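Long-range contacts in probable fumarate reductase Ifc3 (Shewanella frigidimarina, PDB 1QO8), which catalyses, in vitro, the essentially one-way reduction of fumarate to succinate, using one FAD and four covalently bound c-type hemes in each subunit of a periplasmic homodimer: residues A[499-504]-A[527-532]; A[320-325]-A[353-358]. All blocks are in the same frame, centred on the assembly; numbering follows the deposited sequence.

Interaction 1 of 2, residues A[499-504]-A[527-532]; sequences HHTMGG and AGEVTG. With FAD (flavin-adenine dinucleotide), chain G.
One face of the His-500 ring carries the carboxylate of Glu-529, the two planes stacked 18° apart, with Glu-529 CD displaced toward the rim and 3.2 Å from His-500 ND1. Behind it Glu-529 CG makes a CH-pi contact with the same ring, 3.6 Å from its centroid. FAD O3' lies in the ring plane at the His-500 edge, while the ring of His-535 meets His-500 nearly at right angles. The other histidine, His-499, comes obliquely onto the flavin through CE1, 3.3 Å from FAD C8, and its ND1 is hydrogen-bonded to Ser-331.

Glu-529 reaches from its loop to the strand because its chain is extended, CG lying opposite the backbone N (chi1 -160°). Glu-529 OE2 accepts from Thr-501 N at 2.8 Å, nearly straight (165°), on the anti side of the carboxylate but tilted out of its plane. Glu-529 OE1 accepts from FAD O3' at 2.8 Å and from a water that also donates to His-499 O. The backbone N of Glu-529 donates to FAD O2P, 2.9 Å away, so this one residue grips both ribityl chain and phosphate. Farther along, glycines let the backbones close up: Gly-532 CA lies 3.3 Å from Met-502 O. Here the loop after the last strand of the Rossmann-type parallel sheet meets the FAD, beside His-499, which probably binds fumarate.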
ATOM      1  N   HIS A 499     -15.564  -4.135  -6.086  1.00 32.16           N
ATOM      2  CA  HIS A 499     -16.596  -4.661  -5.267  1.00 35.34           C
ATOM      3  C   HIS A 499     -16.190  -4.688  -3.831  1.00 38.50           C
ATOM      4  O   HIS A 499     -17.126  -4.428  -3.061  1.00 39.15           O
ATOM      5  CB  HIS A 499     -16.849  -6.159  -5.783  1.00 38.38           C
ATOM      6  CG  HIS A 499     -17.996  -6.756  -5.029  1.00 39.07           C
ATOM      7  ND1 HIS A 499     -19.264  -6.269  -5.303  1.00 41.50           N
ATOM      8  CD2 HIS A 499     -18.137  -7.719  -4.109  1.00 38.62           C
ATOM      9  CE1 HIS A 499     -20.170  -6.918  -4.532  1.00 40.53           C
ATOM     10  NE2 HIS A 499     -19.493  -7.745  -3.772  1.00 40.00           N
ATOM     11  N   HIS A 500     -14.967  -4.991  -3.413  1.00 37.27           N
ATOM     12  CA  HIS A 500     -14.838  -5.107  -1.942  1.00 34.99           C
ATOM     13  C   HIS A 500     -13.344  -4.825  -1.754  1.00 39.34           C
ATOM     14  O   HIS A 500     -12.530  -5.343  -2.519  1.00 36.44           O
ATOM     15  CB  HIS A 500     -15.189  -6.461  -1.401  1.00 35.84           C
ATOM     16  CG  HIS A 500     -15.060  -6.596   0.107  1.00 37.52           C
ATOM     17  ND1 HIS A 500     -16.051  -6.304   0.956  1.00 34.84           N
ATOM     18  CD2 HIS A 500     -13.948  -6.988   0.864  1.00 37.50           C
ATOM     19  CE1 HIS A 500     -15.672  -6.563   2.234  1.00 37.54           C
ATOM     20  NE2 HIS A 500     -14.401  -6.910   2.206  1.00 38.70           N
ATOM     21  N   THR A 501     -12.944  -4.041  -0.748  1.00 37.23           N
ATOM     22  CA  THR A 501     -11.521  -3.949  -0.455  1.00 36.27           C
ATOM     23  C   THR A 501     -11.157  -4.694   0.800  1.00 35.15           C
ATOM     24  O   THR A 501     -11.420  -4.191   1.885  1.00 37.13           O
ATOM     25  CB  THR A 501     -11.120  -2.445  -0.323  1.00 37.19           C
ATOM     26  OG1 THR A 501     -11.930  -1.804   0.668  1.00 38.09           O
ATOM     27  CG2 THR A 501     -11.458  -1.771  -1.622  1.00 34.12           C
ATOM     28  N   MET A 502     -10.611  -5.900   0.693  1.00 33.66           N
ATOM     29  CA  MET A 502     -10.226  -6.719   1.795  1.00 36.17           C
ATOM     30  C   MET A 502      -9.156  -6.021   2.645  1.00 34.42           C
ATOM     31  O   MET A 502      -9.144  -6.351   3.846  1.00 40.24           O
ATOM     32  CB  MET A 502      -9.477  -8.051   1.387  1.00 38.23           C
ATOM     33  CG  MET A 502     -10.369  -9.128   0.696  1.00 39.37           C
ATOM     34  SD  MET A 502     -11.055  -8.808  -0.934  1.00 37.33           S
ATOM     35  CE  MET A 502      -9.638  -8.804  -2.031  1.00 34.73           C
ATOM     36  N   GLY A 503      -8.258  -5.230   2.087  1.00 35.26           N
ATOM     37  CA  GLY A 503      -7.241  -4.660   2.929  1.00 39.65           C
ATOM     38  C   GLY A 503      -7.824  -3.484   3.734  1.00 40.12           C
ATOM     39  O   GLY A 503      -8.924  -2.975   3.390  1.00 39.29           O
ATOM     40  N   GLY A 504      -7.126  -3.103   4.781  1.00 38.16           N
ATOM     41  CA  GLY A 504      -7.591  -1.911   5.519  1.00 39.70           C
ATOM     42  C   GLY A 504      -6.660  -1.728   6.740  1.00 40.55           C
ATOM     43  O   GLY A 504      -5.547  -2.220   6.757  1.00 39.76           O
ATOM     44  N   ALA A 527     -14.018  -1.869  12.866  1.00 42.14           N
ATOM     45  CA  ALA A 527     -14.726  -3.067  12.432  1.00 40.27           C
ATOM     46  C   ALA A 527     -15.289  -2.959  11.036  1.00 38.96           C
ATOM     47  O   ALA A 527     -15.586  -1.844  10.580  1.00 40.03           O
ATOM     48  CB  ALA A 527     -15.849  -3.410  13.423  1.00 40.11           C
ATOM     49  N   GLY A 528     -15.262  -4.064  10.266  1.00 38.19           N
ATOM     50  CA  GLY A 528     -16.043  -4.097   9.035  1.00 38.61           C
ATOM     51  C   GLY A 528     -15.062  -4.018   7.868  1.00 39.82           C
ATOM     52  O   GLY A 528     -13.888  -4.253   8.120  1.00 39.18           O
ATOM     53  N   GLU A 529     -15.461  -3.463   6.709  1.00 37.11           N
ATOM     54  CA  GLU A 529     -14.539  -3.488   5.561  1.00 36.22           C
ATOM     55  C   GLU A 529     -13.408  -2.487   5.736  1.00 39.22           C
ATOM     56  O   GLU A 529     -12.425  -2.478   4.942  1.00 38.47           O
ATOM     57  CB  GLU A 529     -15.277  -3.078   4.280  1.00 36.08           C
ATOM     58  CG  GLU A 529     -14.640  -3.477   2.932  1.00 37.01           C
ATOM     59  CD  GLU A 529     -15.569  -3.222   1.781  1.00 35.34           C
ATOM     60  OE1 GLU A 529     -16.852  -3.194   1.953  1.00 36.88           O
ATOM     61  OE2 GLU A 529     -15.109  -2.933   0.645  1.00 40.16           O
ATOM     62  N   VAL A 530     -13.569  -1.468   6.600  1.00 37.80           N
ATOM     63  CA  VAL A 530     -12.476  -0.549   6.897  1.00 39.56           C
ATOM     64  C   VAL A 530     -11.167  -1.237   7.318  1.00 41.85           C
ATOM     65  O   VAL A 530     -10.038  -0.755   7.175  1.00 44.39           O
ATOM     66  CB  VAL A 530     -12.866   0.542   7.903  1.00 39.53           C
ATOM     67  CG1 VAL A 530     -13.002   0.061   9.332  1.00 38.56           C
ATOM     68  CG2 VAL A 530     -11.800   1.657   7.753  1.00 37.48           C
ATOM     69  N   THR A 531     -11.228  -2.393   7.897  1.00 40.03           N
ATOM     70  CA  THR A 531     -10.222  -3.247   8.505  1.00 43.98           C
ATOM     71  C   THR A 531      -9.663  -4.249   7.496  1.00 45.69           C
ATOM     72  O   THR A 531     -10.304  -4.591   6.499  1.00 41.19           O
ATOM     73  CB  THR A 531     -11.084  -3.936   9.575  1.00 46.34           C
ATOM     74  OG1 THR A 531     -11.035  -3.298  10.884  1.00 44.80           O
ATOM     75  CG2 THR A 531     -11.173  -5.378   9.489  1.00 41.50           C
ATOM     76  N   GLY A 532      -8.388  -4.650   7.653  1.00 44.04           N
ATOM     77  CA  GLY A 532      -7.792  -5.596   6.709  1.00 44.37           C
ATOM     78  C   GLY A 532      -7.537  -6.902   7.401  1.00 47.52           C
ATOM     79  O   GLY A 532      -7.628  -6.883   8.661  1.00 47.91           O
TER
HETATM   80  PA  FAD G 605     -20.579   0.062   5.040  1.00 37.10           P
HETATM   81  O1A FAD G 605     -21.869  -0.696   5.097  1.00 36.29           O
HETATM   82  O2A FAD G 605     -20.135   0.595   3.875  1.00 34.89           O
HETATM   83  O5B FAD G 605     -20.972   1.393   5.778  1.00 38.68           O
HETATM   84  C5B FAD G 605     -19.979   2.430   6.163  1.00 37.74           C
HETATM   85  C4B FAD G 605     -20.792   3.723   6.672  1.00 37.13           C
HETATM   86  O4B FAD G 605     -19.694   4.695   7.033  1.00 36.70           O
HETATM   87  C3B FAD G 605     -21.519   4.439   5.486  1.00 36.57           C
HETATM   88  O3B FAD G 605     -22.866   4.594   5.527  1.00 34.67           O
HETATM   89  C2B FAD G 605     -20.583   5.643   5.103  1.00 37.21           C
HETATM   90  O2B FAD G 605     -21.267   6.809   4.581  1.00 40.43           O
HETATM   91  C1B FAD G 605     -20.095   6.001   6.457  1.00 36.52           C
HETATM   92  N9A FAD G 605     -18.823   6.735   6.437  1.00 40.56           N
HETATM   93  C8A FAD G 605     -17.751   6.570   5.597  1.00 37.92           C
HETATM   94  N7A FAD G 605     -16.830   7.475   5.784  1.00 38.16           N
HETATM   95  C5A FAD G 605     -17.303   8.291   6.807  1.00 37.60           C
HETATM   96  C6A FAD G 605     -16.799   9.518   7.417  1.00 38.01           C
HETATM   97  N6A FAD G 605     -15.665  10.080   7.100  1.00 38.15           N
HETATM   98  N1A FAD G 605     -17.574  10.003   8.419  1.00 37.75           N
HETATM   99  C2A FAD G 605     -18.815   9.499   8.735  1.00 39.56           C
HETATM  100  N3A FAD G 605     -19.364   8.382   8.206  1.00 38.68           N
HETATM  101  C4A FAD G 605     -18.564   7.860   7.237  1.00 38.96           C
HETATM  102  N1  FAD G 605     -20.797  -9.358   1.683  1.00 45.98           N
HETATM  103  C2  FAD G 605     -21.290 -10.435   2.234  1.00 47.89           C
HETATM  104  O2  FAD G 605     -20.808 -11.104   3.088  1.00 45.75           O
HETATM  105  N3  FAD G 605     -22.556 -10.976   1.857  1.00 52.54           N
HETATM  106  C4  FAD G 605     -23.236 -10.269   0.870  1.00 53.17           C
HETATM  107  O4  FAD G 605     -24.283 -10.690   0.468  1.00 56.32           O
HETATM  108  C4X FAD G 605     -22.630  -9.105   0.228  1.00 48.56           C
HETATM  109  N5  FAD G 605     -23.271  -8.474  -0.768  1.00 46.53           N
HETATM  110  C5X FAD G 605     -22.761  -7.347  -1.318  1.00 44.72           C
HETATM  111  C6  FAD G 605     -23.490  -6.728  -2.343  1.00 43.24           C
HETATM  112  C7  FAD G 605     -23.004  -5.578  -2.916  1.00 45.29           C
HETATM  113  C7M FAD G 605     -23.722  -4.857  -4.012  1.00 43.57           C
HETATM  114  C8  FAD G 605     -21.773  -5.025  -2.409  1.00 44.00           C
HETATM  115  C8M FAD G 605     -21.270  -3.732  -2.977  1.00 44.80           C
HETATM  116  C9  FAD G 605     -21.074  -5.611  -1.386  1.00 40.94           C
HETATM  117  C9A FAD G 605     -21.532  -6.772  -0.809  1.00 42.13           C
HETATM  118  N10 FAD G 605     -20.887  -7.483   0.222  1.00 41.14           N
HETATM  119  C10 FAD G 605     -21.387  -8.613   0.744  1.00 44.56           C
HETATM  120  C1' FAD G 605     -19.842  -6.799   1.048  1.00 43.11           C
HETATM  121  C2' FAD G 605     -20.464  -6.332   2.407  1.00 41.42           C
HETATM  122  O2' FAD G 605     -21.775  -5.844   1.965  1.00 42.40           O
HETATM  123  C3' FAD G 605     -19.690  -5.047   2.791  1.00 39.59           C
HETATM  124  O3' FAD G 605     -18.293  -5.324   2.949  1.00 42.08           O
HETATM  125  C4' FAD G 605     -20.030  -4.756   4.291  1.00 41.19           C
HETATM  126  O4' FAD G 605     -21.448  -4.407   4.259  1.00 37.41           O
HETATM  127  C5' FAD G 605     -19.235  -3.454   4.665  1.00 36.37           C
HETATM  128  O5' FAD G 605     -19.925  -2.997   5.991  1.00 41.82           O
HETATM  129  P   FAD G 605     -19.388  -1.821   6.829  1.00 38.53           P
HETATM  130  O1P FAD G 605     -20.311  -1.762   8.024  1.00 38.39           O
HETATM  131  O2P FAD G 605     -18.032  -2.109   6.976  1.00 38.75           O
HETATM  132  O3P FAD G 605     -19.447  -0.702   5.910  1.00 35.93           O
HETATM  133  O   HOH W   1     -17.821  -4.250  -0.423  1.00 37.03           O
HETATM  134  O   HOH W   2     -10.800  -0.962   3.400  1.00 34.35           O

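Interaction 2 of 2, residues A[320-325]-A[353-358]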
ATOM      1  N   TYR A 320      -3.634   3.965  -6.977  1.00 43.70           N
ATOM      2  CA  TYR A 320      -2.364   3.777  -6.314  1.00 42.02           C
ATOM      3  C   TYR A 320      -2.031   2.345  -5.919  1.00 40.31           C
ATOM      4  O   TYR A 320      -0.876   1.882  -5.994  1.00 37.55           O
ATOM      5  CB  TYR A 320      -2.237   4.654  -5.048  1.00 43.56           C
ATOM      6  CG  TYR A 320      -0.722   4.885  -4.891  1.00 45.33           C
ATOM      7  CD1 TYR A 320      -0.037   5.782  -5.712  1.00 45.23           C
ATOM      8  CD2 TYR A 320      -0.053   4.120  -3.971  1.00 43.60           C
ATOM      9  CE1 TYR A 320       1.359   5.935  -5.563  1.00 46.64           C
ATOM     10  CE2 TYR A 320       1.321   4.282  -3.812  1.00 45.38           C
ATOM     11  CZ  TYR A 320       2.006   5.195  -4.588  1.00 45.08           C
ATOM     12  OH  TYR A 320       3.355   5.285  -4.405  1.00 45.16           O
ATOM     13  N   TYR A 321      -2.992   1.610  -5.426  1.00 37.66           N
ATOM     14  CA  TYR A 321      -2.797   0.257  -4.928  1.00 38.06           C
ATOM     15  C   TYR A 321      -2.940  -0.729  -6.081  1.00 40.01           C
ATOM     16  O   TYR A 321      -2.324  -1.792  -6.081  1.00 39.10           O
ATOM     17  CB  TYR A 321      -3.811  -0.047  -3.825  1.00 40.13           C
ATOM     18  CG  TYR A 321      -3.688   0.729  -2.530  1.00 42.18           C
ATOM     19  CD1 TYR A 321      -2.411   0.885  -1.983  1.00 41.33           C
ATOM     20  CD2 TYR A 321      -4.755   1.328  -1.863  1.00 41.77           C
ATOM     21  CE1 TYR A 321      -2.229   1.554  -0.780  1.00 42.00           C
ATOM     22  CE2 TYR A 321      -4.557   2.013  -0.665  1.00 40.94           C
ATOM     23  CZ  TYR A 321      -3.285   2.136  -0.127  1.00 41.53           C
ATOM     24  OH  TYR A 321      -3.047   2.782   1.047  1.00 40.20           O
ATOM     25  N   ARG A 322      -3.841  -0.465  -7.048  1.00 39.89           N
ATOM     26  CA  ARG A 322      -4.209  -1.445  -8.060  1.00 39.81           C
ATOM     27  C   ARG A 322      -4.470  -0.726  -9.374  1.00 40.27           C
ATOM     28  O   ARG A 322      -5.609  -0.685  -9.865  1.00 41.63           O
ATOM     29  CB  ARG A 322      -5.512  -2.221  -7.681  1.00 39.39           C
ATOM     30  CG  ARG A 322      -5.325  -3.283  -6.607  1.00 37.31           C
ATOM     31  CD  ARG A 322      -4.564  -4.476  -7.273  1.00 39.17           C
ATOM     32  NE  ARG A 322      -4.377  -5.545  -6.278  1.00 38.37           N
ATOM     33  CZ  ARG A 322      -3.290  -5.557  -5.473  1.00 40.46           C
ATOM     34  NH1 ARG A 322      -2.399  -4.594  -5.621  1.00 37.85           N
ATOM     35  NH2 ARG A 322      -3.159  -6.538  -4.574  1.00 37.58           N
ATOM     36  N   PRO A 323      -3.456  -0.109  -9.989  1.00 40.69           N
ATOM     37  CA  PRO A 323      -3.591   0.557 -11.233  1.00 42.87           C
ATOM     38  C   PRO A 323      -4.163  -0.208 -12.391  1.00 41.77           C
ATOM     39  O   PRO A 323      -4.804   0.484 -13.180  1.00 46.00           O
ATOM     40  CB  PRO A 323      -2.161   1.093 -11.611  1.00 43.15           C
ATOM     41  CG  PRO A 323      -1.301   0.112 -10.904  1.00 41.83           C
ATOM     42  CD  PRO A 323      -2.008  -0.314  -9.649  1.00 39.37           C
ATOM     43  N   THR A 324      -4.155  -1.524 -12.472  1.00 42.98           N
ATOM     44  CA  THR A 324      -4.674  -2.246 -13.600  1.00 44.22           C
ATOM     45  C   THR A 324      -6.200  -2.398 -13.433  1.00 45.66           C
ATOM     46  O   THR A 324      -6.826  -2.827 -14.387  1.00 44.04           O
ATOM     47  CB  THR A 324      -4.118  -3.666 -13.823  1.00 42.58           C
ATOM     48  OG1 THR A 324      -4.191  -4.490 -12.649  1.00 41.18           O
ATOM     49  CG2 THR A 324      -2.695  -3.518 -14.294  1.00 45.60           C
ATOM     50  N   MET A 325      -6.713  -1.993 -12.271  1.00 43.81           N
ATOM     51  CA  MET A 325      -8.128  -1.931 -12.011  1.00 44.85           C
ATOM     52  C   MET A 325      -8.658  -0.519 -12.119  1.00 46.12           C
ATOM     53  O   MET A 325      -9.868  -0.357 -11.960  1.00 47.46           O
ATOM     54  CB  MET A 325      -8.464  -2.514 -10.629  1.00 42.63           C
ATOM     55  CG  MET A 325      -7.802  -3.894 -10.491  1.00 41.00           C
ATOM     56  SD  MET A 325      -8.026  -4.553  -8.811  1.00 45.93           S
ATOM     57  CE  MET A 325      -9.716  -5.102  -8.787  1.00 42.47           C
ATOM     58  N   ASP A 353      -2.678  -6.121   4.590  1.00 44.37           N
ATOM     59  CA  ASP A 353      -3.021  -6.408   3.198  1.00 43.87           C
ATOM     60  C   ASP A 353      -3.657  -5.227   2.489  1.00 42.50           C
ATOM     61  O   ASP A 353      -4.651  -5.393   1.707  1.00 40.35           O
ATOM     62  CB  ASP A 353      -3.980  -7.639   3.059  1.00 45.00           C
ATOM     63  CG  ASP A 353      -3.537  -8.874   3.805  1.00 47.98           C
ATOM     64  OD1 ASP A 353      -2.293  -9.146   3.806  1.00 48.60           O
ATOM     65  OD2 ASP A 353      -4.329  -9.637   4.409  1.00 48.88           O
ATOM     66  N   ILE A 354      -3.056  -4.021   2.582  1.00 39.87           N
ATOM     67  CA  ILE A 354      -3.819  -2.786   2.348  1.00 40.06           C
ATOM     68  C   ILE A 354      -4.300  -2.692   0.909  1.00 40.41           C
ATOM     69  O   ILE A 354      -5.381  -2.198   0.515  1.00 40.22           O
ATOM     70  CB  ILE A 354      -2.984  -1.563   2.726  1.00 40.73           C
ATOM     71  CG1 ILE A 354      -3.715  -0.230   2.578  1.00 40.56           C
ATOM     72  CG2 ILE A 354      -1.694  -1.535   1.894  1.00 42.26           C
ATOM     73  CD1 ILE A 354      -4.918  -0.064   3.525  1.00 38.27           C
ATOM     74  N   ASP A 355      -3.500  -3.285   0.012  1.00 39.91           N
ATOM     75  CA  ASP A 355      -3.709  -3.065  -1.425  1.00 39.26           C
ATOM     76  C   ASP A 355      -4.584  -4.159  -2.060  1.00 36.92           C
ATOM     77  O   ASP A 355      -4.795  -4.062  -3.278  1.00 36.74           O
ATOM     78  CB  ASP A 355      -2.387  -2.884  -2.147  1.00 40.27           C
ATOM     79  CG  ASP A 355      -1.323  -3.949  -2.050  1.00 41.54           C
ATOM     80  OD1 ASP A 355      -1.273  -4.646  -1.021  1.00 41.94           O
ATOM     81  OD2 ASP A 355      -0.554  -4.085  -3.021  1.00 42.57           O
ATOM     82  N   TRP A 356      -5.229  -5.025  -1.329  1.00 37.18           N
ATOM     83  CA  TRP A 356      -5.906  -6.214  -1.883  1.00 42.14           C
ATOM     84  C   TRP A 356      -7.379  -5.865  -2.192  1.00 42.26           C
ATOM     85  O   TRP A 356      -8.074  -5.458  -1.244  1.00 42.47           O
ATOM     86  CB  TRP A 356      -5.753  -7.494  -1.022  1.00 39.50           C
ATOM     87  CG  TRP A 356      -4.382  -8.049  -1.326  1.00 42.85           C
ATOM     88  CD1 TRP A 356      -3.220  -7.792  -0.653  1.00 44.69           C
ATOM     89  CD2 TRP A 356      -4.026  -8.903  -2.410  1.00 42.79           C
ATOM     90  NE1 TRP A 356      -2.148  -8.430  -1.237  1.00 43.04           N
ATOM     91  CE2 TRP A 356      -2.624  -9.104  -2.330  1.00 44.77           C
ATOM     92  CE3 TRP A 356      -4.754  -9.467  -3.457  1.00 41.40           C
ATOM     93  CZ2 TRP A 356      -1.937  -9.875  -3.276  1.00 44.19           C
ATOM     94  CZ3 TRP A 356      -4.060 -10.210  -4.406  1.00 42.86           C
ATOM     95  CH2 TRP A 356      -2.684 -10.447  -4.272  1.00 42.55           C
ATOM     96  N   VAL A 357      -7.684  -5.743  -3.476  1.00 39.67           N
ATOM     97  CA  VAL A 357      -8.977  -5.308  -3.990  1.00 40.68           C
ATOM     98  C   VAL A 357      -9.634  -6.398  -4.876  1.00 41.74           C
ATOM     99  O   VAL A 357      -9.074  -7.094  -5.745  1.00 42.30           O
ATOM    100  CB  VAL A 357      -8.844  -3.995  -4.772  1.00 38.71           C
ATOM    101  CG1 VAL A 357     -10.177  -3.471  -5.331  1.00 35.15           C
ATOM    102  CG2 VAL A 357      -8.149  -2.939  -3.878  1.00 33.85           C
ATOM    103  N   GLN A 358     -10.857  -6.724  -4.417  1.00 42.05           N
ATOM    104  CA  GLN A 358     -11.679  -7.743  -5.102  1.00 41.86           C
ATOM    105  C   GLN A 358     -12.627  -7.011  -6.041  1.00 42.68           C
ATOM    106  O   GLN A 358     -13.234  -5.980  -5.716  1.00 39.12           O
ATOM    107  CB  GLN A 358     -12.420  -8.656  -4.185  1.00 43.44           C
ATOM    108  CG  GLN A 358     -13.465  -9.562  -4.902  1.00 45.00           C
ATOM    109  CD  GLN A 358     -14.239 -10.169  -3.753  1.00 44.33           C
ATOM    110  OE1 GLN A 358     -15.130  -9.544  -3.204  1.00 44.53           O
ATOM    111  NE2 GLN A 358     -13.838 -11.371  -3.373  1.00 43.67           N
TER
HETATM  112  O   HOH W   3       0.112  -2.054  -4.695  1.00 42.75           O
HETATM  113  O   HOH W   4      -6.279  -7.348  -5.916  1.00 39.43           O
HETATM  114  O   HOH W   5      -0.565  -6.760  -3.307  1.00 40.19           O
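The chain leaves helix 315-321 at Arg-322 and enters a short 3-10 segment, facing the type I beta turn Asp-353 to Trp-356 that leads into strand 357-364, with Tyr-321 and Asp-355 the nearest CA pair at 4.9 Å. The Arg-322 side chain, bent at chi2 (-73°), folds over this turn. Asp-355 O sits over the centre of one guanidinium face, 3.1 Å from Arg-322 CZ, without a hydrogen bond. Arg-322 NH1 forms a salt bridge with Asp-355 OD2 at 3.2 Å, approaching from above the carboxylate plane; two waters donate to the same oxygen. NH2 points at the face of the Trp-356 ring, the guanidinium standing perpendicular to it in a cation-pi contact, while Tyr-537 stacks on the indole.

The phenol of Tyr-321 packs on Ile-354, Tyr-321 OH lying 3.4 Å from Ile-354 CG1, and Asp-355 CB rests against Tyr-321 CB. Val-357 lies alongside Arg-322 CG and Met-325. This helix end is close to the dimer interface: Leu-516 of the second subunit packs on Arg-322 and Trp-356. Finally, a single water accepts from Arg-322 NE at 2.6 Å and donates to Val-357 O at 2.8 Å.

Running from the N terminus, the chain first closes interaction 2, which brings the end of helix 315-321 back against the turn before strand 357-364; the loop between includes helix 339-346. Interaction 1 opens only much later, on strand 489-505, and closes a short, helix-free loop at residues 527-532. The two are therefore in series, neither nested nor crossed. They join laterally, because strands 357-364 and 489-505 are antiparallel neighbours: Gln-358 probably bonds through its backbone to both His-499 and His-500, at a classic beta bulge, and Met-502 CE packs on the backbone of Trp-356 and Gln-358. Together they connect a helix end near the subunit interface, through the mixed sheet, to the FAD-binding loop.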